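Local coordinates for protein PES4 (Saccharomyces cerevisiae S288C, PDB 6EZ7) that probably binds RNA, such as poly(A), poly(U) and mRNA 3' untranslated regions, this chain being its third RNA recognition motif, at residues 5-10 with 70-75; 10-15 with 65-70; 25-30 with 51-56. One frame throughout, in Å; residues are numbered along the deposited sequence.

Interaction 1. Residues 5-10 with 70-75; sequences FIKNLP and KLLVTR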
loop_
_atom_site.group_PDB
_atom_site.type_symbol
_atom_site.label_atom_id
_atom_site.label_comp_id
_atom_site.label_asym_id
_atom_site.label_seq_id
_atom_site.Cartn_x
_atom_site.Cartn_y
_atom_site.Cartn_z
ATOM N N PHE A 5 2.249 -3.840 0.213
ATOM C CA PHE A 5 1.934 -3.589 -1.185
ATOM C C PHE A 5 0.476 -3.188 -1.290
ATOM O O PHE A 5 -0.378 -3.741 -0.598
ATOM C CB PHE A 5 2.203 -4.820 -2.054
ATOM C CG PHE A 5 3.653 -5.030 -2.381
ATOM C CD1 PHE A 5 4.349 -4.096 -3.126
ATOM C CD2 PHE A 5 4.312 -6.175 -1.964
ATOM C CE1 PHE A 5 5.683 -4.292 -3.439
ATOM C CE2 PHE A 5 5.645 -6.377 -2.275
ATOM C CZ PHE A 5 6.329 -5.432 -3.010
ATOM N N ILE A 6 0.194 -2.216 -2.145
ATOM C CA ILE A 6 -1.178 -1.826 -2.428
ATOM C C ILE A 6 -1.412 -2.001 -3.912
ATOM O O ILE A 6 -0.734 -1.377 -4.728
ATOM C CB ILE A 6 -1.457 -0.375 -2.023
ATOM C CG1 ILE A 6 -1.030 -0.146 -0.573
ATOM C CG2 ILE A 6 -2.924 -0.039 -2.228
ATOM C CD1 ILE A 6 -0.731 1.292 -0.266
ATOM N N LYS A 7 -2.355 -2.865 -4.265
ATOM C CA LYS A 7 -2.602 -3.160 -5.668
ATOM C C LYS A 7 -4.059 -2.919 -6.021
ATOM O O LYS A 7 -4.877 -2.640 -5.146
ATOM C CB LYS A 7 -2.202 -4.602 -5.987
ATOM C CG LYS A 7 -0.795 -4.956 -5.524
ATOM C CD LYS A 7 -0.349 -6.306 -6.051
ATOM C CE LYS A 7 0.187 -6.197 -7.466
ATOM N NZ LYS A 7 0.921 -7.431 -7.860
ATOM N N ASN A 8 -4.367 -3.030 -7.312
ATOM C CA ASN A 8 -5.690 -2.718 -7.846
ATOM C C ASN A 8 -6.055 -1.261 -7.589
ATOM O O ASN A 8 -7.198 -0.934 -7.271
ATOM C CB ASN A 8 -6.757 -3.642 -7.256
ATOM C CG ASN A 8 -8.025 -3.661 -8.081
ATOM O OD1 ASN A 8 -7.991 -3.428 -9.289
ATOM N ND2 ASN A 8 -9.156 -3.923 -7.431
ATOM N N LEU A 9 -5.068 -0.384 -7.733
ATOM C CA LEU A 9 -5.298 1.045 -7.593
ATOM C C LEU A 9 -5.820 1.627 -8.896
ATOM O O LEU A 9 -5.410 1.202 -9.978
ATOM C CB LEU A 9 -4.014 1.762 -7.177
ATOM C CG LEU A 9 -3.508 1.539 -5.751
ATOM C CD1 LEU A 9 -2.066 2.003 -5.637
ATOM C CD2 LEU A 9 -4.385 2.273 -4.749
ATOM N N PRO A 10 -6.735 2.601 -8.795
ATOM C CA PRO A 10 -7.225 3.347 -9.956
ATOM C C PRO A 10 -6.077 4.079 -10.632
ATOM O O PRO A 10 -5.160 4.514 -9.938
ATOM C CB PRO A 10 -8.226 4.334 -9.351
ATOM C CG PRO A 10 -8.564 3.789 -8.013
ATOM C CD PRO A 10 -7.347 3.066 -7.540
ATOM N N LYS A 70 -11.666 -2.241 -5.536
ATOM C CA LYS A 70 -11.411 -2.915 -4.273
ATOM C C LYS A 70 -9.909 -3.111 -4.106
ATOM O O LYS A 70 -9.291 -3.900 -4.820
ATOM C CB LYS A 70 -12.149 -4.255 -4.210
ATOM C CG LYS A 70 -12.202 -4.855 -2.821
ATOM C CD LYS A 70 -13.157 -6.035 -2.754
ATOM C CE LYS A 70 -12.704 -7.160 -3.665
ATOM N NZ LYS A 70 -13.512 -8.392 -3.457
ATOM N N LEU A 71 -9.320 -2.376 -3.170
ATOM C CA LEU A 71 -7.875 -2.395 -3.000
ATOM C C LEU A 71 -7.375 -3.714 -2.438
ATOM O O LEU A 71 -8.019 -4.328 -1.587
ATOM C CB LEU A 71 -7.427 -1.251 -2.089
ATOM C CG LEU A 71 -7.674 0.157 -2.621
ATOM C CD1 LEU A 71 -6.925 1.179 -1.782
ATOM C CD2 LEU A 71 -7.268 0.249 -4.084
ATOM N N LEU A 72 -6.217 -4.143 -2.929
ATOM C CA LEU A 72 -5.525 -5.287 -2.364
ATOM C C LEU A 72 -4.343 -4.777 -1.554
ATOM O O LEU A 72 -3.422 -4.170 -2.099
ATOM C CB LEU A 72 -5.062 -6.245 -3.464
ATOM C CG LEU A 72 -4.172 -7.412 -3.031
ATOM C CD1 LEU A 72 -4.920 -8.365 -2.102
ATOM C CD2 LEU A 72 -3.640 -8.148 -4.253
ATOM N N VAL A 73 -4.384 -4.995 -0.247
ATOM C CA VAL A 73 -3.307 -4.545 0.618
ATOM C C VAL A 73 -2.688 -5.744 1.314
ATOM O O VAL A 73 -3.329 -6.396 2.138
ATOM C CB VAL A 73 -3.805 -3.520 1.650
ATOM C CG1 VAL A 73 -2.652 -3.032 2.513
ATOM C CG2 VAL A 73 -4.472 -2.354 0.937
ATOM N N THR A 74 -1.445 -6.049 0.955
ATOM C CA THR A 74 -0.766 -7.221 1.492
ATOM C C THR A 74 0.599 -6.848 2.044
ATOM O O THR A 74 1.153 -5.814 1.691
ATOM C CB THR A 74 -0.591 -8.313 0.424
ATOM O OG1 THR A 74 0.096 -7.767 -0.709
ATOM C CG2 THR A 74 -1.938 -8.843 -0.024
ATOM N N ARG A 75 1.141 -7.693 2.912
ATOM C CA ARG A 75 2.471 -7.446 3.450
ATOM C C ARG A 75 3.527 -7.639 2.366
ATOM O O ARG A 75 3.424 -8.542 1.538
ATOM C CB ARG A 75 2.749 -8.363 4.644
ATOM C CG ARG A 75 4.132 -8.181 5.250
ATOM C CD ARG A 75 4.176 -8.627 6.701
ATOM N NE ARG A 75 3.242 -7.870 7.529
ATOM C CZ ARG A 75 3.493 -6.661 8.021
ATOM N NH1 ARG A 75 4.647 -6.061 7.760
ATOM N NH2 ARG A 75 2.585 -6.046 8.767
HETATM O O HOH W 1 -12.505 -4.154 -7.962
#
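F5 and T74 face each other as an antiparallel hydrogen-bonded pair: F5 N donates to T74 O over 2.7 Å, and T74 N returns a bond to F5 O. K7 and L72 repeat the exchange, while I6 and V73 between them form the non-hydrogen-bonded pair. Where the strand turns its corner, the side chain of N8 takes over. Its ND2 donates to K70 O at 2.6 Å on a fairly straight path (161° at the hydrogen), the oxygen near the amide plane but the nitrogen tilted well above the K70 carbonyl plane. Placing CG opposite the backbone N (chi1 -162°) swings the short amide across to this carbonyl, and asparagine also tolerates the positive phi found here.

On the face of F5 and T74, K7 and L72 run side by side, CB to CB 4.2 Å. On the opposite face, the I6 methyl CG2 touches V73 CG2 at 4.2 Å, and past the corner L9 CD2 meets L71 CD2 at 3.6 Å. Helix 15-22 covers this apolar side, with F22 against both I6 and V73.

F5 sits in the RNP2-like sequence of the first strand, and its ring meets that of F45 on the neighbouring strand. The chemistry is thus two-sided: aliphatic groups seal the core, whereas the F5 and F45 rings are consistent with stacking on RNA bases.

Interaction 2. Residues 10-15 with 65-70; sequences PTITTR and YFRGKK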
loop_
_atom_site.group_PDB
_atom_site.type_symbol
_atom_site.label_atom_id
_atom_site.label_comp_id
_atom_site.label_asym_id
_atom_site.label_seq_id
_atom_site.Cartn_x
_atom_site.Cartn_y
_atom_site.Cartn_z
ATOM N N PRO A 10 -6.735 2.601 -8.795
ATOM C CA PRO A 10 -7.225 3.347 -9.956
ATOM C C PRO A 10 -6.077 4.079 -10.632
ATOM O O PRO A 10 -5.160 4.514 -9.938
ATOM C CB PRO A 10 -8.226 4.334 -9.351
ATOM C CG PRO A 10 -8.564 3.789 -8.013
ATOM C CD PRO A 10 -7.347 3.066 -7.540
ATOM N N THR A 11 -6.122 4.219 -11.952
ATOM C CA THR A 11 -5.013 4.821 -12.687
ATOM C C THR A 11 -4.799 6.294 -12.337
ATOM O O THR A 11 -3.702 6.817 -12.504
ATOM C CB THR A 11 -5.214 4.693 -14.206
ATOM O OG1 THR A 11 -6.470 5.274 -14.574
ATOM C CG2 THR A 11 -5.196 3.228 -14.620
ATOM N N ILE A 12 -5.835 6.961 -11.843
ATOM C CA ILE A 12 -5.701 8.370 -11.480
ATOM C C ILE A 12 -5.179 8.572 -10.054
ATOM O O ILE A 12 -5.107 9.700 -9.569
ATOM C CB ILE A 12 -7.042 9.125 -11.648
ATOM C CG1 ILE A 12 -8.232 8.256 -11.235
ATOM C CG2 ILE A 12 -7.217 9.563 -13.093
ATOM C CD1 ILE A 12 -8.250 7.842 -9.790
ATOM N N THR A 13 -4.828 7.475 -9.387
ATOM C CA THR A 13 -4.286 7.535 -8.031
ATOM C C THR A 13 -3.051 8.424 -7.962
ATOM O O THR A 13 -2.163 8.335 -8.812
ATOM C CB THR A 13 -3.928 6.131 -7.516
ATOM O OG1 THR A 13 -5.091 5.297 -7.580
ATOM C CG2 THR A 13 -3.423 6.184 -6.082
ATOM N N THR A 14 -3.009 9.296 -6.960
ATOM C CA THR A 14 -1.865 10.174 -6.778
ATOM C C THR A 14 -1.091 9.791 -5.537
ATOM O O THR A 14 -1.596 9.072 -4.676
ATOM C CB THR A 14 -2.280 11.643 -6.643
ATOM O OG1 THR A 14 -2.957 11.828 -5.393
ATOM C CG2 THR A 14 -3.191 12.057 -7.793
ATOM N N ARG A 15 0.136 10.281 -5.438
ATOM C CA ARG A 15 0.948 10.050 -4.251
ATOM C C ARG A 15 0.224 10.574 -3.013
ATOM O O ARG A 15 0.292 9.978 -1.943
ATOM C CB ARG A 15 2.315 10.718 -4.401
ATOM C CG ARG A 15 3.281 10.425 -3.272
ATOM C CD ARG A 15 4.650 11.027 -3.555
ATOM N NE ARG A 15 5.594 10.750 -2.477
ATOM C CZ ARG A 15 6.419 9.707 -2.455
ATOM N NH1 ARG A 15 6.426 8.840 -3.459
ATOM N NH2 ARG A 15 7.243 9.536 -1.429
ATOM N N TYR A 65 -12.642 0.069 -0.771
ATOM C CA TYR A 65 -12.968 0.608 -2.087
ATOM C C TYR A 65 -12.424 2.008 -2.272
ATOM O O TYR A 65 -12.715 2.915 -1.487
ATOM C CB TYR A 65 -14.481 0.619 -2.320
ATOM C CG TYR A 65 -15.047 -0.731 -2.676
ATOM C CD1 TYR A 65 -15.032 -1.191 -3.987
ATOM C CD2 TYR A 65 -15.602 -1.547 -1.702
ATOM C CE1 TYR A 65 -15.553 -2.432 -4.314
ATOM C CE2 TYR A 65 -16.121 -2.783 -2.019
ATOM C CZ TYR A 65 -16.094 -3.221 -3.324
ATOM O OH TYR A 65 -16.614 -4.457 -3.634
ATOM N N PHE A 66 -11.636 2.177 -3.326
ATOM C CA PHE A 66 -11.129 3.483 -3.693
ATOM C C PHE A 66 -11.468 3.743 -5.154
ATOM O O PHE A 66 -11.000 3.031 -6.043
ATOM C CB PHE A 66 -9.624 3.565 -3.452
ATOM C CG PHE A 66 -9.021 4.864 -3.878
ATOM C CD1 PHE A 66 -9.655 6.060 -3.587
ATOM C CD2 PHE A 66 -7.821 4.895 -4.564
ATOM C CE1 PHE A 66 -9.102 7.267 -3.980
ATOM C CE2 PHE A 66 -7.265 6.095 -4.956
ATOM C CZ PHE A 66 -7.904 7.281 -4.662
ATOM N N ARG A 67 -12.300 4.753 -5.382
ATOM C CA ARG A 67 -12.870 5.029 -6.698
ATOM C C ARG A 67 -13.390 3.760 -7.364
ATOM O O ARG A 67 -13.051 3.460 -8.508
ATOM C CB ARG A 67 -11.843 5.719 -7.593
ATOM C CG ARG A 67 -11.242 6.947 -6.947
ATOM C CD ARG A 67 -11.099 8.072 -7.938
ATOM N NE ARG A 67 -10.181 9.095 -7.450
ATOM C CZ ARG A 67 -10.501 10.376 -7.305
ATOM N NH1 ARG A 67 -11.722 10.792 -7.615
ATOM N NH2 ARG A 67 -9.601 11.239 -6.855
ATOM N N GLY A 68 -14.194 3.004 -6.622
ATOM C CA GLY A 68 -14.853 1.829 -7.161
ATOM C C GLY A 68 -13.975 0.597 -7.257
ATOM O O GLY A 68 -14.466 -0.487 -7.561
ATOM N N LYS A 69 -12.678 0.763 -7.011
ATOM C CA LYS A 69 -11.737 -0.351 -7.054
ATOM C C LYS A 69 -11.522 -0.926 -5.663
ATOM O O LYS A 69 -11.223 -0.188 -4.723
ATOM C CB LYS A 69 -10.389 0.091 -7.636
ATOM C CG LYS A 69 -10.439 0.601 -9.068
ATOM C CD LYS A 69 -10.911 -0.474 -10.028
ATOM C CE LYS A 69 -10.563 -0.111 -11.464
ATOM N NZ LYS A 69 -11.698 0.560 -12.161
ATOM N N LYS A 70 -11.666 -2.241 -5.536
ATOM C CA LYS A 70 -11.411 -2.915 -4.273
ATOM C C LYS A 70 -9.909 -3.111 -4.106
ATOM O O LYS A 70 -9.291 -3.900 -4.820
ATOM C CB LYS A 70 -12.149 -4.255 -4.210
ATOM C CG LYS A 70 -12.202 -4.855 -2.821
ATOM C CD LYS A 70 -13.157 -6.035 -2.754
ATOM C CE LYS A 70 -12.704 -7.160 -3.665
ATOM N NZ LYS A 70 -13.512 -8.392 -3.457
HETATM O O HOH W 2 -7.004 10.509 -7.379
#
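P10 CD and CG meet the CD2 side of the F66 ring at a slant, and this apolar contact carries most of the meeting, with P10 CD 3.5 Å from F66 CD2. The same CG also touches R67 CB and K69 CG, each at 3.8 Å, so the compact, rigid proline fills the angle beside the hairpin. F66 reaches it by turning CG away from its own backbone N (chi1 177°); R67 CG lies over one face of the phenyl ring.

Other van der Waals contacts involve polar atoms. P10 CG lies 3.2 Å from F66 O, and at the ring edge T13 OG1 comes within 3.5 Å of F66 CE2. Farther out, I12 CD1 lies 3.3 Å from R67 NE and also touches R67 CD, against the start of the guanidinium.

Hydrogen bonding across the two segments is indirect. A water donates to I12 O and accepts from R67 NH2, the latter at 2.7 Å, bridging the segments at the I12 and R67 side.

The remaining bonds shape each partner. P10 to T13 is a type I turn closed by T13 N on P10 O, to which T13 OG1 also donates, at a distance so short that its exact length is doubtful. F66 to K69 is a type I' turn, with F66 N on K69 O at 2.8 Å and K69 N on F66 O at 3.0 Å; R67 and G68 adopt the positive phi values that this hairpin turn requires, a conformation easy for glycine.

T14 then N-caps helix 15-22, and the carboxylate OD2 of D17 accepts from T14 N. This helix packs beside the contact: F21 meets the F66 ring edge-to-face, D17 touches F66 and I18 touches T13, joining the hairpin of strands 65-66 and 69-75 to one side of the helix.

Interaction 3. Residues 25-30 with 51-56; sequences VGPIKS and SSDSEK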
loop_
_atom_site.group_PDB
_atom_site.type_symbol
_atom_site.label_atom_id
_atom_site.label_comp_id
_atom_site.label_asym_id
_atom_site.label_seq_id
_atom_site.Cartn_x
_atom_site.Cartn_y
_atom_site.Cartn_z
ATOM N N VAL A 25 -3.166 5.255 9.728
ATOM C CA VAL A 25 -2.817 4.189 10.662
ATOM C C VAL A 25 -1.514 4.484 11.396
ATOM O O VAL A 25 -1.238 3.903 12.447
ATOM C CB VAL A 25 -2.689 2.831 9.947
ATOM C CG1 VAL A 25 -4.021 2.422 9.349
ATOM C CG2 VAL A 25 -1.637 2.905 8.875
ATOM N N GLY A 26 -0.717 5.390 10.842
ATOM C CA GLY A 26 0.563 5.736 11.433
ATOM C C GLY A 26 1.461 6.430 10.431
ATOM O O GLY A 26 1.160 6.438 9.238
ATOM N N PRO A 27 2.569 7.014 10.911
ATOM C CA PRO A 27 3.502 7.787 10.083
ATOM C C PRO A 27 4.123 6.949 8.971
ATOM O O PRO A 27 4.606 5.848 9.225
ATOM C CB PRO A 27 4.578 8.236 11.079
ATOM C CG PRO A 27 3.950 8.093 12.429
ATOM C CD PRO A 27 3.015 6.934 12.313
ATOM N N ILE A 28 4.117 7.473 7.754
ATOM C CA ILE A 28 4.699 6.765 6.624
ATOM C C ILE A 28 6.150 7.182 6.401
ATOM O O ILE A 28 6.458 8.370 6.302
ATOM C CB ILE A 28 3.891 7.009 5.340
ATOM C CG1 ILE A 28 2.531 6.315 5.439
ATOM C CG2 ILE A 28 4.654 6.494 4.132
ATOM C CD1 ILE A 28 1.582 6.655 4.306
ATOM N N LYS A 29 7.036 6.195 6.323
ATOM C CA LYS A 29 8.454 6.455 6.107
ATOM C C LYS A 29 8.742 6.767 4.641
ATOM O O LYS A 29 9.419 7.749 4.328
ATOM C CB LYS A 29 9.289 5.257 6.566
ATOM C CG LYS A 29 10.768 5.558 6.734
ATOM C CD LYS A 29 11.519 4.358 7.288
ATOM C CE LYS A 29 12.348 3.677 6.209
ATOM N NZ LYS A 29 13.501 2.929 6.786
ATOM N N SER A 30 8.223 5.935 3.745
ATOM C CA SER A 30 8.448 6.125 2.318
ATOM C C SER A 30 7.330 5.510 1.487
ATOM O O SER A 30 6.658 4.574 1.921
ATOM C CB SER A 30 9.796 5.530 1.903
ATOM O OG SER A 30 9.845 4.138 2.162
ATOM N N SER A 51 6.602 -0.551 12.758
ATOM C CA SER A 51 6.240 -1.852 12.203
ATOM C C SER A 51 4.781 -2.213 12.462
ATOM O O SER A 51 4.124 -2.817 11.613
ATOM C CB SER A 51 7.148 -2.939 12.780
ATOM O OG SER A 51 8.508 -2.548 12.717
ATOM N N SER A 52 4.277 -1.832 13.632
ATOM C CA SER A 52 2.913 -2.173 14.028
ATOM C C SER A 52 1.879 -1.562 13.088
ATOM O O SER A 52 0.796 -2.116 12.900
ATOM C CB SER A 52 2.645 -1.729 15.470
ATOM O OG SER A 52 2.793 -0.328 15.617
ATOM N N ASP A 53 2.225 -0.429 12.488
ATOM C CA ASP A 53 1.290 0.293 11.633
ATOM C C ASP A 53 1.062 -0.398 10.290
ATOM O O ASP A 53 -0.009 -0.264 9.696
ATOM C CB ASP A 53 1.779 1.726 11.414
ATOM C CG ASP A 53 1.785 2.538 12.697
ATOM O OD1 ASP A 53 1.045 2.170 13.638
ATOM O OD2 ASP A 53 2.522 3.544 12.770
ATOM N N SER A 54 2.057 -1.141 9.815
ATOM C CA SER A 54 1.915 -1.850 8.548
ATOM C C SER A 54 0.857 -2.945 8.664
ATOM O O SER A 54 0.062 -3.146 7.747
ATOM C CB SER A 54 3.255 -2.437 8.093
ATOM O OG SER A 54 3.665 -3.510 8.916
ATOM N N GLU A 55 0.836 -3.641 9.795
ATOM C CA GLU A 55 -0.196 -4.644 10.037
ATOM C C GLU A 55 -1.566 -3.984 10.146
ATOM O O GLU A 55 -2.563 -4.513 9.653
ATOM C CB GLU A 55 0.105 -5.440 11.305
ATOM C CG GLU A 55 -0.721 -6.706 11.451
ATOM C CD GLU A 55 -0.613 -7.613 10.239
ATOM O OE1 GLU A 55 0.523 -7.877 9.787
ATOM O OE2 GLU A 55 -1.667 -8.060 9.736
ATOM N N LYS A 56 -1.606 -2.826 10.795
ATOM C CA LYS A 56 -2.847 -2.076 10.930
ATOM C C LYS A 56 -3.382 -1.685 9.561
ATOM O O LYS A 56 -4.583 -1.774 9.308
ATOM C CB LYS A 56 -2.633 -0.832 11.794
ATOM C CG LYS A 56 -2.436 -1.134 13.271
ATOM C CD LYS A 56 -1.888 0.074 14.016
ATOM C CE LYS A 56 -2.818 1.271 13.895
ATOM N NZ LYS A 56 -2.193 2.512 14.433
HETATM O O HOH W 3 4.407 4.176 11.327
#
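Two acceptors, V25 O and D53 OD1, lie only 3.1 Å apart, and the ammonium of K56, bonded to V25 O and weakly to D53 OD1, probably offsets their repulsion. The place is a junction of the RRM beta-alpha-beta-beta-alpha-beta fold, where the loop entering strand 28-33 runs against the early part of helix 51-61. K56 NZ donates to V25 O at 2.6 Å, in the plane of the carbonyl, and forms a weaker salt bridge with D53 OD1 at 3.4 Å. D53 and K56 stand three residues apart on the helix, nearly one turn, so both can look toward the loop; a bend at chi3 (59°) brings NZ round to the V25 oxygen. With alanine at K56, V25 O and D53 OD1 would probably be left facing each other without the positive charge between them.

V25 packs on the helix: CG2 lies 3.7 Å from the backbone oxygen D53 O, and CB 4.1 Å from K56 CB. The valine is buried there with help from Y48, A57 and R60; a short branched side chain suits so close an approach to the helix backbone.

Next to it G26 CA is 3.2 Å from D53 OD2. Any CB at this position would collide with that oxygen, which, together with the extended positive phi of 162°, explains the glycine. P27 CD also borders OD2, and one water spans the remaining distance, donating to P27 O and, at 2.5 Å, to D53 OD2.

Along the chain the first segments come in order 5-10, 10-15, 25-30 and their partners in the reverse order, 51-56, 65-70, 70-75, so interaction 1 encloses interaction 2, which encloses interaction 3. Interactions 1 and 2 have centres about 9 Å apart, share P10 and K70, and meet on strand 69-75. Interaction 3 lies about 15 Å from interaction 1 and 20 Å from interaction 2, centre to centre, on the far side of the domain from the latter. R75 links it to interaction 1 through S54 and E55. Within one RRM, then, neighbouring strands are joined, the edge hairpin meets the loop before helix 15-22, and the loop before strand 28-33 meets helix 51-61.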